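Local coordinates for dihydrofolate reductase (Schistosoma mansoni, PDB 3VCO), which catalyses the NADPH-dependent reduction of 7,8-dihydrofolate to tetrahydrofolate, a step needed for thymidylate, purine and glycine synthesis, at residues Gln104-Ser108 with Leu109-Ile113; Pro166-Trp170 with Asp171-Lys175. All coordinates share one frame; numbering follows the deposited sequence.

Contact 1. Residues Gln104-Ser108 with Leu109-Ile113; sequences QVVPS and LNAAI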
ATOM      1  N   GLN A 104     -14.146   6.887  -0.322  1.00 32.57           N
ATOM      2  CA  GLN A 104     -14.994   6.160   0.649  1.00 38.29           C
ATOM      3  C   GLN A 104     -14.362   6.113   2.040  1.00 34.07           C
ATOM      4  O   GLN A 104     -13.165   5.913   2.185  1.00 33.16           O
ATOM      5  CB  GLN A 104     -15.237   4.719   0.196  1.00 33.24           C
ATOM      6  CG  GLN A 104     -15.675   4.589  -1.284  1.00 34.48           C
ATOM      7  CD  GLN A 104     -17.064   5.150  -1.509  1.00 38.29           C
ATOM      8  OE1 GLN A 104     -17.989   4.822  -0.781  1.00 42.89           O
ATOM      9  NE2 GLN A 104     -17.200   6.041  -2.485  1.00 43.80           N
ATOM     10  N   VAL A 105     -15.177   6.319   3.058  1.00 30.95           N
ATOM     11  CA  VAL A 105     -14.709   6.231   4.432  1.00 30.33           C
ATOM     12  C   VAL A 105     -15.495   5.146   5.123  1.00 33.74           C
ATOM     13  O   VAL A 105     -16.713   5.183   5.056  1.00 33.35           O
ATOM     14  CB  VAL A 105     -14.979   7.549   5.159  1.00 34.19           C
ATOM     15  CG1 VAL A 105     -14.580   7.428   6.622  1.00 34.19           C
ATOM     16  CG2 VAL A 105     -14.241   8.722   4.437  1.00 30.31           C
ATOM     17  N   VAL A 106     -14.823   4.153   5.720  1.00 29.14           N
ATOM     18  CA  VAL A 106     -15.504   3.046   6.395  1.00 32.11           C
ATOM     19  C   VAL A 106     -14.808   2.786   7.744  1.00 34.97           C
ATOM     20  O   VAL A 106     -13.667   3.185   7.923  1.00 35.71           O
ATOM     21  CB  VAL A 106     -15.472   1.763   5.532  1.00 31.95           C
ATOM     22  CG1 VAL A 106     -16.133   2.004   4.146  1.00 29.47           C
ATOM     23  CG2 VAL A 106     -14.036   1.296   5.350  1.00 27.00           C
ATOM     24  N   PRO A 107     -15.513   2.178   8.723  1.00 34.55           N
ATOM     25  CA  PRO A 107     -14.917   2.088  10.061  1.00 38.67           C
ATOM     26  C   PRO A 107     -13.875   0.984  10.207  1.00 43.55           C
ATOM     27  O   PRO A 107     -13.119   0.996  11.196  1.00 43.03           O
ATOM     28  CB  PRO A 107     -16.114   1.761  10.963  1.00 43.03           C
ATOM     29  CG  PRO A 107     -17.082   1.075  10.052  1.00 41.81           C
ATOM     30  CD  PRO A 107     -16.914   1.718   8.706  1.00 39.70           C
ATOM     31  N   SER A 108     -13.820   0.054   9.257  1.00 38.49           N
ATOM     32  CA  SER A 108     -12.968  -1.113   9.441  1.00 41.13           C
ATOM     33  C   SER A 108     -12.501  -1.683   8.113  1.00 35.73           C
ATOM     34  O   SER A 108     -13.067  -1.392   7.066  1.00 30.67           O
ATOM     35  CB  SER A 108     -13.666  -2.196  10.283  1.00 43.18           C
ATOM     36  OG  SER A 108     -14.630  -2.897   9.506  1.00 41.55           O
ATOM     37  N   LEU A 109     -11.434  -2.466   8.164  1.00 34.21           N
ATOM     38  CA  LEU A 109     -10.981  -3.218   6.988  1.00 35.25           C
ATOM     39  C   LEU A 109     -12.053  -4.186   6.490  1.00 40.58           C
ATOM     40  O   LEU A 109     -12.224  -4.345   5.277  1.00 41.21           O
ATOM     41  CB  LEU A 109      -9.708  -4.000   7.324  1.00 39.17           C
ATOM     42  CG  LEU A 109      -9.061  -4.724   6.146  1.00 37.20           C
ATOM     43  CD1 LEU A 109      -8.654  -3.667   5.068  1.00 37.24           C
ATOM     44  CD2 LEU A 109      -7.865  -5.465   6.635  1.00 43.91           C
ATOM     45  N   ASN A 110     -12.732  -4.850   7.429  1.00 38.61           N
ATOM     46  CA  ASN A 110     -13.869  -5.707   7.121  1.00 45.09           C
ATOM     47  C   ASN A 110     -14.760  -4.959   6.193  1.00 41.45           C
ATOM     48  O   ASN A 110     -15.118  -5.446   5.121  1.00 37.94           O
ATOM     49  CB  ASN A 110     -14.706  -6.066   8.379  1.00 42.54           C
ATOM     50  CG  ASN A 110     -14.221  -7.311   9.046  1.00 52.36           C
ATOM     51  OD1 ASN A 110     -13.356  -7.970   8.491  1.00 61.59           O
ATOM     52  ND2 ASN A 110     -14.760  -7.658  10.246  1.00 49.77           N
ATOM     53  N   ALA A 111     -15.109  -3.751   6.620  1.00 42.33           N
ATOM     54  CA  ALA A 111     -16.061  -2.959   5.891  1.00 36.55           C
ATOM     55  C   ALA A 111     -15.520  -2.503   4.526  1.00 31.28           C
ATOM     56  O   ALA A 111     -16.283  -2.422   3.570  1.00 33.85           O
ATOM     57  CB  ALA A 111     -16.600  -1.798   6.752  1.00 31.03           C
ATOM     58  N   ALA A 112     -14.217  -2.220   4.427  1.00 29.92           N
ATOM     59  CA  ALA A 112     -13.649  -1.844   3.128  1.00 35.59           C
ATOM     60  C   ALA A 112     -13.806  -3.012   2.148  1.00 30.19           C
ATOM     61  O   ALA A 112     -14.171  -2.804   1.009  1.00 35.51           O
ATOM     62  CB  ALA A 112     -12.181  -1.458   3.245  1.00 28.15           C
ATOM     63  N   ILE A 113     -13.515  -4.229   2.596  1.00 30.03           N
ATOM     64  CA  ILE A 113     -13.626  -5.401   1.701  1.00 31.70           C
ATOM     65  C   ILE A 113     -15.073  -5.694   1.310  1.00 38.63           C
ATOM     66  O   ILE A 113     -15.375  -5.972   0.138  1.00 41.24           O
ATOM     67  CB  ILE A 113     -12.948  -6.636   2.295  1.00 33.81           C
ATOM     68  CG1 ILE A 113     -11.471  -6.338   2.535  1.00 40.93           C
ATOM     69  CG2 ILE A 113     -13.086  -7.857   1.380  1.00 33.77           C
ATOM     70  CD1 ILE A 113     -10.752  -5.800   1.298  1.00 45.80           C
TER
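Ser108 is the N-cap of helix 109-116, its hydroxyl reaching forward to Ala111 in the first turn. With chi1 at 77°, OG lies between the backbone N and the carbonyl carbon of its own residue, where it can meet Ala111 N. The bond from Ala111 N to Ser108 OG is 3.0 Å long, with an N-H...O angle of 156°, and gives this first-turn amide a side-chain acceptor. Asn110 CB packs against the capping oxygen, 3.4 Å from Ser108 OG, while the amide end of Asn110 leads away. Ser108 O opens the regular i to i+4 pattern by accepting from Ala112 N at 3.0 Å.

Apolar contacts line the strand-facing side of the same turn. The Val106 side chain points at the helix: its CB sits 3.9 Å from Ala111 CB, and its CG2 branch reaches further, to 3.6 Å from Ala112 N. Pro107 adds the edge of its ring, CD lying 4.0 Å from Ala111 CB, so that this methyl is touched by two successive residues of the incoming chain.

Val106 and Ala112 both rest on Ile90 of the adjacent parallel strand 88-92, whereas Leu109 and Ile113 reach Ile130 and Val128 of strand 125-130, to which the helix leads in a beta-alpha-beta crossover.

Contact 2. Residues Pro166-Trp170 with Asp171-Lys175; sequences PKVDW and DKLKK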
ATOM      1  N   PRO A 166       4.648  -5.098  10.926  1.00 42.74           N
ATOM      2  CA  PRO A 166       4.220  -6.301  11.663  1.00 44.27           C
ATOM      3  C   PRO A 166       5.200  -7.430  11.415  1.00 44.14           C
ATOM      4  O   PRO A 166       5.900  -7.383  10.420  1.00 44.62           O
ATOM      5  CB  PRO A 166       2.848  -6.621  11.045  1.00 42.79           C
ATOM      6  CG  PRO A 166       2.323  -5.299  10.635  1.00 43.53           C
ATOM      7  CD  PRO A 166       3.533  -4.451  10.211  1.00 34.09           C
ATOM      8  N   LYS A 167       5.301  -8.395  12.326  1.00 50.49           N
ATOM      9  CA  LYS A 167       6.215  -9.516  12.126  1.00 49.49           C
ATOM     10  C   LYS A 167       5.868 -10.321  10.871  1.00 52.28           C
ATOM     11  O   LYS A 167       4.705 -10.624  10.607  1.00 50.88           O
ATOM     12  CB  LYS A 167       6.254 -10.444  13.348  1.00 61.48           C
ATOM     13  CG  LYS A 167       6.339  -9.737  14.693  1.00 74.27           C
ATOM     14  CD  LYS A 167       7.460  -8.705  14.750  1.00 80.05           C
ATOM     15  CE  LYS A 167       7.631  -8.215  16.190  1.00 88.17           C
ATOM     16  NZ  LYS A 167       6.312  -7.962  16.851  1.00 88.46           N
ATOM     17  N   VAL A 168       6.891 -10.630  10.084  1.00 50.45           N
ATOM     18  CA  VAL A 168       6.766 -11.498   8.917  1.00 43.91           C
ATOM     19  C   VAL A 168       7.988 -12.406   9.026  1.00 45.60           C
ATOM     20  O   VAL A 168       9.035 -11.958   9.520  1.00 48.17           O
ATOM     21  CB  VAL A 168       6.910 -10.708   7.602  1.00 46.93           C
ATOM     22  CG1 VAL A 168       6.576 -11.595   6.426  1.00 46.57           C
ATOM     23  CG2 VAL A 168       6.026  -9.482   7.597  1.00 50.18           C
ATOM     24  N   ASP A 169       7.891 -13.659   8.583  1.00 43.64           N
ATOM     25  CA  ASP A 169       9.122 -14.463   8.450  1.00 56.52           C
ATOM     26  C   ASP A 169       9.705 -14.309   7.036  1.00 55.55           C
ATOM     27  O   ASP A 169       9.316 -15.033   6.092  1.00 47.08           O
ATOM     28  CB  ASP A 169       8.919 -15.926   8.859  1.00 72.28           C
ATOM     29  CG  ASP A 169       7.627 -16.508   8.340  1.00 85.88           C
ATOM     30  OD1 ASP A 169       7.482 -17.752   8.407  1.00 90.18           O
ATOM     31  OD2 ASP A 169       6.760 -15.729   7.870  1.00 88.56           O
ATOM     32  N   TRP A 170      10.602 -13.326   6.887  1.00 53.04           N
ATOM     33  CA  TRP A 170      11.085 -12.928   5.561  1.00 53.49           C
ATOM     34  C   TRP A 170      11.856 -14.056   4.904  1.00 61.49           C
ATOM     35  O   TRP A 170      11.956 -14.107   3.676  1.00 61.63           O
ATOM     36  CB  TRP A 170      12.006 -11.717   5.620  1.00 60.14           C
ATOM     37  CG  TRP A 170      11.610 -10.649   6.560  1.00 63.29           C
ATOM     38  CD1 TRP A 170      10.578  -9.774   6.422  1.00 57.58           C
ATOM     39  CD2 TRP A 170      12.287 -10.296   7.769  1.00 72.35           C
ATOM     40  NE1 TRP A 170      10.553  -8.910   7.491  1.00 62.01           N
ATOM     41  CE2 TRP A 170      11.595  -9.208   8.330  1.00 73.08           C
ATOM     42  CE3 TRP A 170      13.409 -10.807   8.440  1.00 87.12           C
ATOM     43  CZ2 TRP A 170      11.985  -8.614   9.539  1.00 84.34           C
ATOM     44  CZ3 TRP A 170      13.802 -10.222   9.642  1.00 91.61           C
ATOM     45  CH2 TRP A 170      13.132  -9.082  10.128  0.50 91.19           C
ATOM     46  N   ASP A 171      12.416 -14.936   5.739  1.00 60.87           N
ATOM     47  CA  ASP A 171      13.156 -16.096   5.262  1.00 69.06           C
ATOM     48  C   ASP A 171      12.275 -16.990   4.382  1.00 70.87           C
ATOM     49  O   ASP A 171      12.762 -17.651   3.460  1.00 74.69           O
ATOM     50  CB  ASP A 171      13.756 -16.889   6.430  1.00 79.62           C
ATOM     51  CG  ASP A 171      12.773 -17.107   7.567  1.00 82.51           C
ATOM     52  OD1 ASP A 171      12.083 -16.135   7.940  1.00 82.80           O
ATOM     53  OD2 ASP A 171      12.701 -18.242   8.096  1.00 82.04           O
ATOM     54  N   LYS A 172      10.972 -16.989   4.658  1.00 62.01           N
ATOM     55  CA  LYS A 172      10.035 -17.816   3.909  1.00 59.48           C
ATOM     56  C   LYS A 172       9.301 -17.059   2.796  1.00 55.11           C
ATOM     57  O   LYS A 172       8.588 -17.665   2.001  1.00 59.67           O
ATOM     58  CB  LYS A 172       9.054 -18.476   4.871  1.00 61.05           C
ATOM     59  CG  LYS A 172       9.773 -19.417   5.863  1.00 71.70           C
ATOM     60  CD  LYS A 172       8.801 -20.118   6.804  1.00 77.20           C
ATOM     61  CE  LYS A 172       9.531 -20.845   7.919  1.00 84.75           C
ATOM     62  NZ  LYS A 172      10.389 -19.910   8.708  1.00 87.70           N
ATOM     63  N   LEU A 173       9.475 -15.739   2.740  1.00 48.32           N
ATOM     64  CA  LEU A 173       8.866 -14.950   1.670  1.00 47.28           C
ATOM     65  C   LEU A 173       9.362 -15.458   0.319  1.00 46.79           C
ATOM     66  O   LEU A 173      10.535 -15.805   0.152  1.00 49.27           O
ATOM     67  CB  LEU A 173       9.187 -13.470   1.813  1.00 46.71           C
ATOM     68  CG  LEU A 173       8.558 -12.675   2.967  1.00 49.47           C
ATOM     69  CD1 LEU A 173       9.091 -11.254   2.975  1.00 45.98           C
ATOM     70  CD2 LEU A 173       7.051 -12.661   2.941  1.00 45.27           C
ATOM     71  N   LYS A 174       8.462 -15.529  -0.646  1.00 39.15           N
ATOM     72  CA  LYS A 174       8.826 -16.024  -1.971  1.00 41.09           C
ATOM     73  C   LYS A 174       8.996 -14.793  -2.846  1.00 35.47           C
ATOM     74  O   LYS A 174       8.065 -14.018  -3.038  1.00 34.58           O
ATOM     75  CB  LYS A 174       7.744 -16.961  -2.522  1.00 40.00           C
ATOM     76  CG  LYS A 174       7.777 -18.350  -1.900  1.00 56.86           C
ATOM     77  CD  LYS A 174       6.376 -18.945  -1.655  1.00 65.74           C
ATOM     78  CE  LYS A 174       5.453 -18.870  -2.875  1.00 67.05           C
ATOM     79  NZ  LYS A 174       3.995 -18.945  -2.492  1.00 66.21           N
ATOM     80  N   LYS A 175      10.213 -14.585  -3.312  1.00 40.95           N
ATOM     81  CA  LYS A 175      10.540 -13.409  -4.098  1.00 43.99           C
ATOM     82  C   LYS A 175       9.911 -13.577  -5.472  1.00 38.10           C
ATOM     83  O   LYS A 175      10.023 -14.652  -6.092  1.00 36.67           O
ATOM     84  CB  LYS A 175      12.065 -13.285  -4.215  1.00 50.07           C
ATOM     85  CG  LYS A 175      12.544 -12.025  -4.874  1.00 62.51           C
ATOM     86  CD  LYS A 175      12.657 -10.890  -3.881  1.00 65.64           C
ATOM     87  CE  LYS A 175      13.494  -9.752  -4.452  1.00 68.55           C
ATOM     88  NZ  LYS A 175      14.714  -9.477  -3.640  1.00 65.72           N
TER
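Asp169 and Asp171 have similar first torsions, chi1 43° and 46°, each placing CG between its own backbone N and carbonyl carbon, and Lys172 runs out extended before bending at chi4 (58°) to bring its ammonium group to both carboxylates. The result is a surface salt-bridge network on a compact turn ahead of strand 174-175, built from two overlapping i to i+3 turns of type I geometry. Lys172 NZ donates to Asp171 OD2 at 2.9 Å, approaching from above the carboxylate plane. Its bridge to Asp169 OD1 is long, 3.6 Å from Lys172 NZ, and on this side the aliphatic part of the lysine passes close to the same oxygen. The ammonium group probably offsets the mutual repulsion of the two acids, Asp169 OD1 and Asp171 OD1 being 4.9 Å apart.

Along the backbone, Asp169 O accepts from Lys172 N at 2.9 Å, the donor lying well out of the carbonyl plane. Leu173 N adds a weak bond to Trp170 O at 3.1 Å, and a weaker, longer one to Asp169 O.

The apolar side of the turn is held by Leu173, which touches Tyr198 and Val200 of strand 191-200. Its CD2 branch meets Val168 CG1 at 3.7 Å, the two side chains crossing at about a right angle. The Leu173 and Trp170 side chains lie side by side, with Leu173 CD1 at the edge of the indole, near its plane. The indole also stacks with Trp33, and Val168 O stands 3.8 Å above the plane of the Trp170 ring, offset toward the rim.

Overall arrangement
From the N terminus, contact 1 comes first, where the chain leaves the parallel strand 104-106 and turns directly into helix 109-116. The chain then passes through strand 125-130, helix 134-142 and strand 148-156 before contact 2 turns it into the short strand 174-175, which pairs antiparallel with strand 191-200. Each contact closes a local turn within a continuous stretch; they follow in series and neither nest nor cross. The centres of contact 1 and contact 2 are about 26 Å apart. The nearest atoms of contact 1 and contact 2 are about 11 Å apart, without touching. Both nevertheless reach the same mixed sheet, contact 1 through its parallel strands 88-92 and 125-130, contact 2 through the antiparallel strand 191-200.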